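Local coordinates for protein putative citrate lyase, alfa subunit (Streptococcus mutans, PDB 2HJ0) that is probably the alpha subunit of a lyase of the CitF family, a mixed alpha/beta protein, at residues Val412-Val417 with Ile421-Asp426; Leu372-Val377 with Phe381-Met386; Asp439-Glu444 with Glu471-Lys476; Val385-Gly388 with Val392-Gly395; Leu255-Ala260 with Ser284-Arg289. One frame throughout, in Å; residues are numbered along the deposited sequence.

Contact 1 of 5, residues Val412-Val417 with Ile421-Asp426; sequences VISPLV and IPTFVD
With chi1 at -61°, Thr-423 sets OG1 beside its own backbone N, carrying the hydroxyl to Pro-415 O; Leu-416, its CG anti to the backbone N (chi1 -157°), brings CD1 to the ring of Phe-424. The two segments flank the turn of a small antiparallel beta hairpin that follows strand 409-413 of the mixed sheet that also holds strand 440-442. Val-417 and Pro-422 make a non-hydrogen-bonded pair there, a position that suits proline because no N-H is asked of it by the facing residue. Beyond this pair Thr-423 supplies two bonds. Its OG1 donates to Pro-415 O over 2.9 Å. Its N donates to Leu-416 O over 3.1 Å, at an N-H...O angle of 159°, and both donors are tilted from the plane of the carbonyl they meet. Threonine fits because the hydroxyl serves the backbone while Thr-423 CG2 packs on Ser-414 OG. Phe-424 turns a ring edge to the chain, with Ser-414 O and Leu-416 O in its plane. Glu-444 accepts from Leu-416 N, so both backbone polar atoms of this buried leucine are satisfied. Its branched apolar end also touches Lys-476 and Ile-480 of helix 470-481, and it crosses the phenylalanine side chain at about a right angle, Leu-416 CD1 lying 3.9 Å from Phe-424 CD1.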
# COMPACT_ATOMS: atom_id res chain seq x y z
N VAL A 412 30.00 7.73 -12.54
CA VAL A 412 29.69 9.15 -12.64
C VAL A 412 30.36 9.63 -13.93
O VAL A 412 31.58 9.81 -13.99
CB VAL A 412 30.23 9.96 -11.42
CG1 VAL A 412 30.05 11.45 -11.66
CG2 VAL A 412 29.49 9.55 -10.15
N ILE A 413 29.56 9.79 -14.98
CA ILE A 413 30.10 10.23 -16.25
C ILE A 413 29.77 11.69 -16.50
O ILE A 413 28.70 12.16 -16.13
CB ILE A 413 29.57 9.38 -17.43
CG1 ILE A 413 28.10 9.69 -17.69
CG2 ILE A 413 29.72 7.90 -17.11
CD1 ILE A 413 27.56 8.99 -18.91
N SER A 414 30.71 12.40 -17.11
CA SER A 414 30.54 13.82 -17.42
C SER A 414 31.72 14.42 -18.19
O SER A 414 32.89 14.14 -17.88
CB SER A 414 30.33 14.63 -16.15
OG SER A 414 30.42 16.00 -16.47
N PRO A 415 31.43 15.28 -19.18
CA PRO A 415 32.51 15.89 -19.96
C PRO A 415 33.56 16.51 -19.05
O PRO A 415 33.28 16.91 -17.93
CB PRO A 415 31.79 16.92 -20.82
CG PRO A 415 30.61 17.27 -19.99
CD PRO A 415 30.15 15.94 -19.47
N LEU A 416 34.79 16.54 -19.55
CA LEU A 416 35.91 17.09 -18.82
C LEU A 416 35.66 18.55 -18.47
O LEU A 416 35.98 19.00 -17.38
CB LEU A 416 37.16 16.95 -19.67
CG LEU A 416 38.50 16.95 -18.93
CD1 LEU A 416 38.52 15.81 -17.91
CD2 LEU A 416 39.63 16.78 -19.94
N VAL A 417 35.06 19.28 -19.41
CA VAL A 417 34.76 20.69 -19.21
C VAL A 417 33.48 21.09 -19.93
O VAL A 417 33.10 20.48 -20.93
CB VAL A 417 35.94 21.56 -19.73
CG1 VAL A 417 35.56 23.01 -19.72
CG2 VAL A 417 37.16 21.34 -18.86
N ILE A 421 33.76 26.31 -17.81
CA ILE A 421 33.66 25.74 -16.48
C ILE A 421 34.22 24.31 -16.43
O ILE A 421 33.82 23.45 -17.21
CB ILE A 421 32.19 25.75 -16.01
CG1 ILE A 421 31.64 27.17 -16.09
CG2 ILE A 421 32.09 25.21 -14.59
CD1 ILE A 421 30.13 27.24 -16.13
N PRO A 422 35.17 24.05 -15.52
CA PRO A 422 35.76 22.72 -15.39
C PRO A 422 34.85 21.80 -14.59
O PRO A 422 34.29 22.19 -13.56
CB PRO A 422 37.06 23.00 -14.65
CG PRO A 422 36.65 24.09 -13.71
CD PRO A 422 35.82 25.01 -14.60
N THR A 423 34.69 20.57 -15.06
CA THR A 423 33.85 19.64 -14.33
C THR A 423 34.64 18.98 -13.20
O THR A 423 34.06 18.52 -12.23
CB THR A 423 33.28 18.57 -15.25
OG1 THR A 423 32.48 19.20 -16.26
CG2 THR A 423 32.42 17.60 -14.46
N PHE A 424 35.96 18.96 -13.33
CA PHE A 424 36.81 18.37 -12.31
C PHE A 424 37.67 19.41 -11.60
O PHE A 424 38.42 20.15 -12.23
CB PHE A 424 37.68 17.27 -12.92
CG PHE A 424 36.89 16.16 -13.53
CD1 PHE A 424 36.32 16.31 -14.79
CD2 PHE A 424 36.64 15.00 -12.82
CE1 PHE A 424 35.50 15.32 -15.33
CE2 PHE A 424 35.82 14.00 -13.34
CZ PHE A 424 35.26 14.17 -14.59
N VAL A 425 37.56 19.45 -10.28
CA VAL A 425 38.32 20.43 -9.53
C VAL A 425 38.91 19.82 -8.26
O VAL A 425 38.72 18.64 -7.99
CB VAL A 425 37.42 21.60 -9.13
CG1 VAL A 425 36.76 22.20 -10.37
CG2 VAL A 425 36.38 21.13 -8.15
N ASP A 426 39.63 20.62 -7.49
CA ASP A 426 40.23 20.12 -6.27
C ASP A 426 39.25 20.05 -5.11
O ASP A 426 39.46 19.30 -4.17
CB ASP A 426 41.42 20.98 -5.85
CG ASP A 426 42.60 20.82 -6.77
OD1 ASP A 426 43.06 19.66 -6.95
OD2 ASP A 426 43.06 21.84 -7.31

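Contact 2 of 5, residues Leu372-Val377 with Phe381-Met386; sequences LSALEV and FNVNVM
Asn-384 O is gripped by two consecutive N-H groups, Leu-375 N at 2.9 Å and Glu-376 N at 3.2 Å, which makes a classic beta bulge in the hairpin of strands 376-377 and 383-384. The leucine donor lies nearly along the C=O axis, whereas that of Glu-376 sits in the carbonyl plane on a lone pair. Asn-384 N returns a bond of 3.1 Å to Glu-376 O, almost straight at 175°, though from above that carbonyl's plane. On the same face the side chains of Glu-376 and Asn-384 lie side by side, amide and carboxylate planes 72° apart. Only a weak bond links Asn-384 ND2 to Glu-376 OE1; the carboxylate oxygen is also held by Asn-429 N, and ND2 donates to Thr-387 O. Asparagine suits this place because its OD1 can at the same time accept from Met-386 N, at 3.0 Å, closing an Asx turn that leads the chain out of the hairpin. The other face carries the non-hydrogen-bonded pair Val-377 and Val-383, beta-branched residues at home in a strand. Beside it Val-383 CG1, anti to its backbone N (chi1 -176°), packs against Ala-374 CB.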
# COMPACT_ATOMS: atom_id res chain seq x y z
N LEU A 372 25.37 7.95 -13.35
CA LEU A 372 24.98 9.28 -12.89
C LEU A 372 25.78 10.40 -13.56
O LEU A 372 26.85 10.15 -14.11
CB LEU A 372 25.20 9.37 -11.39
CG LEU A 372 24.51 8.24 -10.63
CD1 LEU A 372 24.99 8.20 -9.19
CD2 LEU A 372 23.02 8.46 -10.72
N SER A 373 25.27 11.62 -13.48
CA SER A 373 25.98 12.75 -14.07
C SER A 373 26.45 13.65 -12.94
O SER A 373 26.26 13.32 -11.78
CB SER A 373 25.07 13.53 -15.02
OG SER A 373 23.84 13.82 -14.38
N ALA A 374 27.08 14.78 -13.28
CA ALA A 374 27.58 15.67 -12.25
C ALA A 374 27.91 17.08 -12.73
O ALA A 374 28.21 17.30 -13.91
CB ALA A 374 28.82 15.06 -11.63
N LEU A 375 27.83 18.03 -11.81
CA LEU A 375 28.19 19.41 -12.13
C LEU A 375 29.68 19.53 -11.82
O LEU A 375 30.45 20.08 -12.61
CB LEU A 375 27.40 20.40 -11.28
CG LEU A 375 25.92 20.51 -11.56
CD1 LEU A 375 25.32 21.45 -10.53
CD2 LEU A 375 25.67 21.04 -12.95
N GLU A 376 30.08 19.02 -10.67
CA GLU A 376 31.48 19.03 -10.27
C GLU A 376 31.83 17.70 -9.63
O GLU A 376 30.95 16.89 -9.30
CB GLU A 376 31.76 20.10 -9.22
CG GLU A 376 31.53 21.53 -9.60
CD GLU A 376 32.01 22.46 -8.50
OE1 GLU A 376 31.58 22.27 -7.34
OE2 GLU A 376 32.82 23.36 -8.78
N VAL A 377 33.12 17.49 -9.45
CA VAL A 377 33.64 16.28 -8.82
C VAL A 377 35.10 16.57 -8.52
O VAL A 377 35.88 16.80 -9.44
CB VAL A 377 33.45 15.05 -9.75
CG1 VAL A 377 33.79 15.42 -11.17
CG2 VAL A 377 34.30 13.89 -9.27
N PHE A 381 36.68 12.40 -5.17
CA PHE A 381 35.55 11.72 -5.76
C PHE A 381 34.19 12.21 -5.27
O PHE A 381 33.17 11.57 -5.52
CB PHE A 381 35.70 10.21 -5.58
CG PHE A 381 36.66 9.58 -6.56
CD1 PHE A 381 36.20 9.16 -7.82
CD2 PHE A 381 38.01 9.47 -6.27
CE1 PHE A 381 37.09 8.64 -8.77
CE2 PHE A 381 38.92 8.95 -7.22
CZ PHE A 381 38.45 8.54 -8.47
N ASN A 382 34.17 13.35 -4.59
CA ASN A 382 32.92 13.91 -4.10
C ASN A 382 32.20 14.51 -5.29
O ASN A 382 32.83 15.13 -6.14
CB ASN A 382 33.16 15.00 -3.05
CG ASN A 382 33.73 14.45 -1.77
OD1 ASN A 382 33.40 13.34 -1.36
ND2 ASN A 382 34.57 15.23 -1.11
N VAL A 383 30.89 14.33 -5.34
CA VAL A 383 30.11 14.84 -6.45
C VAL A 383 29.14 15.95 -6.03
O VAL A 383 28.50 15.85 -4.99
CB VAL A 383 29.30 13.70 -7.12
CG1 VAL A 383 28.58 14.23 -8.34
CG2 VAL A 383 30.22 12.55 -7.50
N ASN A 384 29.06 16.99 -6.86
CA ASN A 384 28.17 18.13 -6.63
C ASN A 384 27.13 18.23 -7.74
O ASN A 384 27.48 18.30 -8.91
CB ASN A 384 28.97 19.44 -6.56
CG ASN A 384 28.07 20.70 -6.58
OD1 ASN A 384 27.02 20.76 -5.92
ND2 ASN A 384 28.50 21.70 -7.31
N VAL A 385 25.87 18.21 -7.35
CA VAL A 385 24.77 18.33 -8.30
C VAL A 385 23.79 19.42 -7.83
O VAL A 385 22.69 19.54 -8.36
CB VAL A 385 24.00 16.99 -8.44
CG1 VAL A 385 24.86 15.98 -9.19
CG2 VAL A 385 23.63 16.46 -7.07
N MSE A 386 24.21 20.20 -6.83
CA MSE A 386 23.38 21.28 -6.28
C MSE A 386 23.72 22.68 -6.82
O MSE A 386 22.87 23.33 -7.42
CB MSE A 386 23.48 21.32 -4.75
CG MSE A 386 22.37 20.59 -4.01
SE MSE A 386 20.63 21.29 -4.39
CE MSE A 386 20.94 23.13 -3.83

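Contact 3 of 5, residues Asp439-Glu444 with Glu471-Lys476; sequences DVVVTE and EELKEK
This is apolar helix-on-strand packing at one face of the mixed sheet that holds strands 409-413 and 440-442: Leu-473 of helix 470-481 comes down on Val-441 and Thr-443 at strand 440-442. The nearest CA atoms, those of Thr-443 and Leu-473, stay 8.4 Å apart and no hydrogen bond passes between the segments, so three side chains carry the whole contact. Val-441 and Thr-443 are two residues apart and therefore point to the same side, toward the helix, while Val-442 between them points away and packs on Tyr-259 of helix 251-265. The strand is thus covered on both faces.

Leucine suits the helix position because its forked end can meet two neighbours at once. Its CG stands anti to the carbonyl carbon (chi1 -73°), which extends both methyl groups toward the strand. Leu-473 CD1 lies 4.0 Å from Val-441 CG1, the two side chains sliding past each other in opposite directions. Thr-443 meets the leucine differently, tip to tip, with Thr-443 CG2 4.0 Å from Leu-473 CD1. The valine also touches Phe-424 and Phe-381, which widens the apolar patch, and Ala-448 of strand 447-449 also touches the leucine.

Threonine brings a hydroxyl into this buried place, and it is satisfied outside the pair: OG1 is bonded to Gly-446 O and Val-445 N in the turn that follows. Toward the helix that same oxygen makes only van der Waals contact, Thr-443 OG1 lying 3.7 Å from Leu-473 CD2.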
# COMPACT_ATOMS: atom_id res chain seq x y z
N ASP A 439 32.40 4.95 -7.58
CA ASP A 439 33.35 3.90 -7.93
C ASP A 439 34.18 4.20 -9.16
O ASP A 439 35.40 4.07 -9.15
CB ASP A 439 32.62 2.58 -8.12
CG ASP A 439 31.92 2.13 -6.85
OD1 ASP A 439 32.62 1.98 -5.83
OD2 ASP A 439 30.68 1.92 -6.87
N VAL A 440 33.51 4.59 -10.24
CA VAL A 440 34.21 4.87 -11.48
C VAL A 440 33.70 6.14 -12.12
O VAL A 440 32.50 6.38 -12.21
CB VAL A 440 34.01 3.73 -12.51
CG1 VAL A 440 34.84 4.02 -13.76
CG2 VAL A 440 34.37 2.39 -11.89
N VAL A 441 34.64 6.95 -12.57
CA VAL A 441 34.33 8.21 -13.22
C VAL A 441 34.68 8.06 -14.71
O VAL A 441 35.74 7.54 -15.05
CB VAL A 441 35.13 9.37 -12.58
CG1 VAL A 441 35.02 10.62 -13.42
CG2 VAL A 441 34.62 9.64 -11.19
N VAL A 442 33.78 8.50 -15.58
CA VAL A 442 34.01 8.40 -17.02
C VAL A 442 33.95 9.77 -17.70
O VAL A 442 33.01 10.53 -17.49
CB VAL A 442 32.96 7.47 -17.68
CG1 VAL A 442 33.24 7.31 -19.16
CG2 VAL A 442 32.95 6.12 -16.98
N THR A 443 34.97 10.07 -18.50
CA THR A 443 35.07 11.34 -19.23
C THR A 443 35.40 11.05 -20.69
O THR A 443 35.46 9.89 -21.10
CB THR A 443 36.17 12.23 -18.67
OG1 THR A 443 37.45 11.64 -18.95
CG2 THR A 443 36.02 12.37 -17.17
N GLU A 444 35.64 12.08 -21.50
CA GLU A 444 35.96 11.83 -22.90
C GLU A 444 37.45 11.52 -23.07
O GLU A 444 37.91 11.14 -24.14
CB GLU A 444 35.54 13.01 -23.79
CG GLU A 444 36.39 14.26 -23.71
CD GLU A 444 36.11 15.13 -22.48
OE1 GLU A 444 36.45 16.33 -22.52
OE2 GLU A 444 35.57 14.63 -21.48
N GLU A 471 43.14 12.91 -9.98
CA GLU A 471 43.99 14.10 -10.00
C GLU A 471 44.39 14.48 -11.41
O GLU A 471 44.48 15.67 -11.75
CB GLU A 471 45.26 13.90 -9.17
CG GLU A 471 45.05 13.78 -7.67
CD GLU A 471 44.48 12.43 -7.25
OE1 GLU A 471 44.93 11.40 -7.81
OE2 GLU A 471 43.59 12.41 -6.36
N GLU A 472 44.64 13.48 -12.25
CA GLU A 472 45.02 13.75 -13.63
C GLU A 472 43.88 14.36 -14.42
O GLU A 472 44.11 15.18 -15.31
CB GLU A 472 45.49 12.47 -14.31
CG GLU A 472 46.78 11.96 -13.75
CD GLU A 472 47.18 10.64 -14.36
OE1 GLU A 472 46.33 9.72 -14.38
OE2 GLU A 472 48.34 10.51 -14.81
N LEU A 473 42.65 13.97 -14.10
CA LEU A 473 41.49 14.52 -14.78
C LEU A 473 41.35 16.00 -14.47
O LEU A 473 41.02 16.80 -15.34
CB LEU A 473 40.22 13.78 -14.35
CG LEU A 473 40.05 12.36 -14.88
CD1 LEU A 473 38.75 11.78 -14.36
CD2 LEU A 473 40.04 12.37 -16.41
N LYS A 474 41.61 16.36 -13.21
CA LYS A 474 41.53 17.73 -12.76
C LYS A 474 42.56 18.57 -13.49
O LYS A 474 42.24 19.63 -14.04
CB LYS A 474 41.74 17.80 -11.25
CG LYS A 474 41.54 19.18 -10.66
CD LYS A 474 42.81 20.00 -10.70
CE LYS A 474 43.83 19.41 -9.76
NZ LYS A 474 45.10 20.16 -9.83
N GLU A 475 43.81 18.10 -13.50
CA GLU A 475 44.89 18.82 -14.18
C GLU A 475 44.58 18.94 -15.66
O GLU A 475 44.80 19.99 -16.27
CB GLU A 475 46.20 18.06 -13.98
CG GLU A 475 46.62 17.98 -12.54
CD GLU A 475 47.58 16.82 -12.24
OE1 GLU A 475 47.94 16.66 -11.05
OE2 GLU A 475 47.96 16.09 -13.20
N LYS A 476 44.06 17.86 -16.21
CA LYS A 476 43.69 17.79 -17.62
C LYS A 476 42.58 18.82 -17.91
O LYS A 476 42.44 19.29 -19.05
CB LYS A 476 43.23 16.36 -17.92
CG LYS A 476 42.85 16.04 -19.35
CD LYS A 476 44.06 15.95 -20.26
CE LYS A 476 43.62 15.69 -21.71
NZ LYS A 476 42.67 16.75 -22.22

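Contact 4 of 5, residues Val385-Gly388 with Val392-Gly395; sequences VMTG and VIRG
The contact closes a hairpin-like loop between strand 383-384 and helix 400-406, in which two irregular segments run back past each other. Three backbone hydrogen bonds, two of them weak, tie the segments. Met-386 O, a single acceptor, receives Arg-394 N at 3.1 Å, an almost straight bond at 163°, and also a weak bond from Gly-395 N. A second weak bond, 3.3 Å from Gly-388 N to Val-392 O, lies on the other side of the bridged pair Thr-387 and Ile-393. Glycine suits position 395 because Val-385 O and Met-386 O fill the side where a side chain would stand; lacking one, Gly-395 CA comes within 3.2 Å of Val-385 O in a CA-H...O contact.

The side chains meet in a small apolar cluster. Met-386, a selenomethionine in this model, is bent at chi2 and chi3 (-60° and -58°), so that its flexible chain folds alongside Ile-393 and its CE sits among the branches of that residue. On the same isoleucine Thr-387 arrives aslant, with Thr-387 CG2 3.8 Å from Ile-393 CG1. The methyl of the threonine thus serves the cluster, while its hydroxyl is hydrogen-bonded to Thr-430 OG1. Ile-393 further touches Val-508 and Leu-126, so the loop lies against strand 504-511 of the other large sheet and against the loop at Leu-126. Arg-394, by contrast, directs its guanidinium toward Asp-128 and Asp-390 in long, weak ion pairs. The whole is a hairpin-like loop closed by one backbone bridge, without regular strands on either arm.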
# COMPACT_ATOMS: atom_id res chain seq x y z
N VAL A 385 25.87 18.21 -7.35
CA VAL A 385 24.77 18.33 -8.30
C VAL A 385 23.79 19.42 -7.83
O VAL A 385 22.69 19.54 -8.36
CB VAL A 385 24.00 16.99 -8.44
CG1 VAL A 385 24.86 15.98 -9.19
CG2 VAL A 385 23.63 16.46 -7.07
N MSE A 386 24.21 20.20 -6.83
CA MSE A 386 23.38 21.28 -6.28
C MSE A 386 23.72 22.68 -6.82
O MSE A 386 22.87 23.33 -7.42
CB MSE A 386 23.48 21.32 -4.75
CG MSE A 386 22.37 20.59 -4.01
SE MSE A 386 20.63 21.29 -4.39
CE MSE A 386 20.94 23.13 -3.83
N THR A 387 24.94 23.13 -6.60
CA THR A 387 25.34 24.46 -7.03
C THR A 387 26.20 24.50 -8.28
O THR A 387 26.97 23.58 -8.55
CB THR A 387 26.09 25.16 -5.91
OG1 THR A 387 27.18 24.35 -5.51
CG2 THR A 387 25.18 25.37 -4.73
N GLY A 388 26.07 25.58 -9.04
CA GLY A 388 26.85 25.72 -10.26
C GLY A 388 28.15 26.49 -10.04
O GLY A 388 28.54 26.77 -8.91
N VAL A 392 25.58 29.58 -7.30
CA VAL A 392 24.14 29.73 -7.16
C VAL A 392 23.41 28.39 -7.20
O VAL A 392 23.62 27.60 -8.12
CB VAL A 392 23.59 30.59 -8.29
CG1 VAL A 392 22.09 30.74 -8.15
CG2 VAL A 392 24.28 31.93 -8.30
N ILE A 393 22.55 28.13 -6.23
CA ILE A 393 21.81 26.88 -6.23
C ILE A 393 20.96 26.80 -7.50
O ILE A 393 20.38 27.80 -7.92
CB ILE A 393 20.86 26.78 -5.03
CG1 ILE A 393 21.67 26.45 -3.78
CG2 ILE A 393 19.76 25.77 -5.33
CD1 ILE A 393 20.81 26.21 -2.56
N ARG A 394 20.90 25.63 -8.12
CA ARG A 394 20.10 25.46 -9.34
C ARG A 394 19.99 23.99 -9.69
O ARG A 394 19.42 23.63 -10.71
CB ARG A 394 20.72 26.23 -10.51
CG ARG A 394 22.11 25.75 -10.91
CD ARG A 394 22.76 26.66 -11.95
NE ARG A 394 22.87 28.06 -11.51
CZ ARG A 394 21.91 28.98 -11.60
NH1 ARG A 394 20.73 28.67 -12.13
NH2 ARG A 394 22.13 30.22 -11.20
N GLY A 395 20.54 23.14 -8.83
CA GLY A 395 20.51 21.71 -9.07
C GLY A 395 19.45 20.96 -8.29
O GLY A 395 18.36 21.48 -8.03

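Contact 5 of 5, residues Leu255-Ala260 with Ser284-Arg289; sequences LIAEYA and SLAVTR
Helices 251-265 and 282-297 cross here with their short axes 7.8 Å apart at closest approach and their N-to-C directions 61° apart. Both lie in the helical layer on one face of the mixed sheet that holds strands 275-277 and 302-305; the second is the connecting helix of a beta-alpha-beta crossover between those two parallel strands. The backbones come close enough for the CA atoms of Ala-257 and Val-287 to lie 4.3 Å apart, a distance that the small Ala-257 makes possible. The helix at 284-289 is kinked: Thr-288 N and Arg-289 N lack the usual bond to the turn before, and instead reach Leu-285 O and Ala-286 O, three residues back.

Alanine suits the crossing point because its single methyl fills little space between two helical backbones. Ala-257 points toward the second helix, and its CB meets both Ala-286 CB, at 3.8 Å, and the backbone, at Val-287 N, 3.6 Å away. One turn on, Ala-260 points the same way and presents its own methyl group. No hydrogen bond joins the segments; they meet by apolar packing alone, and all four touching residues are buried. Phe-290 adds an aromatic side chain to the Ala-257 side, while Ile-256 and Tyr-259 lead from the first helix to Val-442 of strand 440-442.

Val-287 supplies the larger partner, and valine suits the place because its branching sets a methyl group against the alanines. A chi1 of 67° puts CG1 between the backbone N and the carbonyl carbon and leaves CG2 anti to the N. This second branch packs on the first helix, Val-287 CG2 lying 3.5 Å from Ala-257 O and 3.7 Å from Ala-260 CB.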
# COMPACT_ATOMS: atom_id res chain seq x y z
N LEU A 255 30.85 9.54 -26.98
CA LEU A 255 32.09 8.85 -26.65
C LEU A 255 32.05 8.52 -25.17
O LEU A 255 32.41 7.42 -24.76
CB LEU A 255 33.28 9.75 -26.94
CG LEU A 255 34.68 9.14 -26.79
CD1 LEU A 255 34.99 8.34 -28.03
CD2 LEU A 255 35.71 10.23 -26.61
N ILE A 256 31.62 9.49 -24.37
CA ILE A 256 31.54 9.29 -22.94
C ILE A 256 30.56 8.16 -22.67
O ILE A 256 30.85 7.26 -21.87
CB ILE A 256 31.09 10.60 -22.21
CG1 ILE A 256 32.15 11.69 -22.41
CG2 ILE A 256 30.92 10.33 -20.72
CD1 ILE A 256 31.80 13.02 -21.83
N ALA A 257 29.42 8.19 -23.34
CA ALA A 257 28.43 7.13 -23.17
C ALA A 257 29.04 5.79 -23.50
O ALA A 257 28.92 4.85 -22.73
CB ALA A 257 27.23 7.39 -24.08
N GLU A 258 29.71 5.71 -24.65
CA GLU A 258 30.32 4.46 -25.07
C GLU A 258 31.36 3.94 -24.08
O GLU A 258 31.38 2.74 -23.79
CB GLU A 258 30.95 4.58 -26.46
CG GLU A 258 31.64 3.31 -26.91
CD GLU A 258 31.70 3.12 -28.42
OE1 GLU A 258 32.11 4.08 -29.13
OE2 GLU A 258 31.36 2.00 -28.89
N TYR A 259 32.21 4.83 -23.57
CA TYR A 259 33.20 4.41 -22.59
C TYR A 259 32.47 3.88 -21.36
O TYR A 259 32.86 2.86 -20.78
CB TYR A 259 34.12 5.58 -22.19
CG TYR A 259 35.28 5.87 -23.13
CD1 TYR A 259 35.88 4.86 -23.89
CD2 TYR A 259 35.83 7.16 -23.21
CE1 TYR A 259 36.99 5.13 -24.71
CE2 TYR A 259 36.93 7.43 -24.02
CZ TYR A 259 37.50 6.42 -24.76
OH TYR A 259 38.59 6.72 -25.57
N ALA A 260 31.39 4.56 -20.97
CA ALA A 260 30.60 4.13 -19.82
C ALA A 260 30.06 2.72 -20.00
O ALA A 260 30.15 1.88 -19.10
CB ALA A 260 29.46 5.11 -19.59
N SER A 284 24.59 10.08 -19.96
CA SER A 284 24.10 9.11 -18.99
C SER A 284 22.93 8.30 -19.56
O SER A 284 22.72 7.15 -19.19
CB SER A 284 23.64 9.81 -17.71
OG SER A 284 22.48 10.58 -17.97
N LEU A 285 22.16 8.91 -20.46
CA LEU A 285 21.04 8.21 -21.07
C LEU A 285 21.52 7.39 -22.27
O LEU A 285 21.18 6.23 -22.39
CB LEU A 285 19.97 9.20 -21.53
CG LEU A 285 18.87 8.72 -22.48
CD1 LEU A 285 18.09 7.54 -21.93
CD2 LEU A 285 17.94 9.89 -22.72
N ALA A 286 22.30 8.02 -23.13
CA ALA A 286 22.81 7.38 -24.33
C ALA A 286 23.53 6.07 -24.06
O ALA A 286 23.54 5.17 -24.89
CB ALA A 286 23.73 8.33 -25.07
N VAL A 287 24.14 5.96 -22.89
CA VAL A 287 24.86 4.75 -22.54
C VAL A 287 24.03 3.51 -22.83
O VAL A 287 24.58 2.46 -23.17
CB VAL A 287 25.29 4.78 -21.06
CG1 VAL A 287 24.07 4.71 -20.17
CG2 VAL A 287 26.24 3.64 -20.76
N THR A 288 22.70 3.61 -22.73
CA THR A 288 21.84 2.45 -22.97
C THR A 288 21.92 1.95 -24.42
O THR A 288 21.73 0.76 -24.68
CB THR A 288 20.35 2.73 -22.64
OG1 THR A 288 19.81 3.65 -23.59
CG2 THR A 288 20.20 3.30 -21.27
N ARG A 289 22.18 2.84 -25.37
CA ARG A 289 22.29 2.45 -26.77
C ARG A 289 23.42 1.46 -26.96
O ARG A 289 23.22 0.36 -27.49
CB ARG A 289 22.54 3.66 -27.67
CG ARG A 289 22.97 3.30 -29.08
CD ARG A 289 23.55 4.48 -29.84
NE ARG A 289 22.53 5.45 -30.24
CZ ARG A 289 22.81 6.65 -30.75
NH1 ARG A 289 24.08 7.01 -30.91
NH2 ARG A 289 21.83 7.48 -31.10

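Overall arrangement
Contacts 1, 2, 3 and 5 are buried, whereas contact 4 is only partly so. Contacts 1 and 3 share neighbouring strands of one sheet, 409-413 and 440-442. Contact 2 is bonded to contact 1 through Leu-372 and Val-377, and meets contact 3 where Phe-381 packs on Val-441. Contact 5 lies against the other face of this sheet, where Ile-256 and Ala-260 receive Ile-413, and Tyr-259 meets Val-442. Contact 4 continues the hairpin of contact 2 toward the second sheet, about 24 Å from contact 5 between centres. Chemistry follows place: the turns and loops of contacts 1, 2 and 4 are held by hydrogen bonds, mostly of the backbone, while the helix faces of contacts 3 and 5 pack without any.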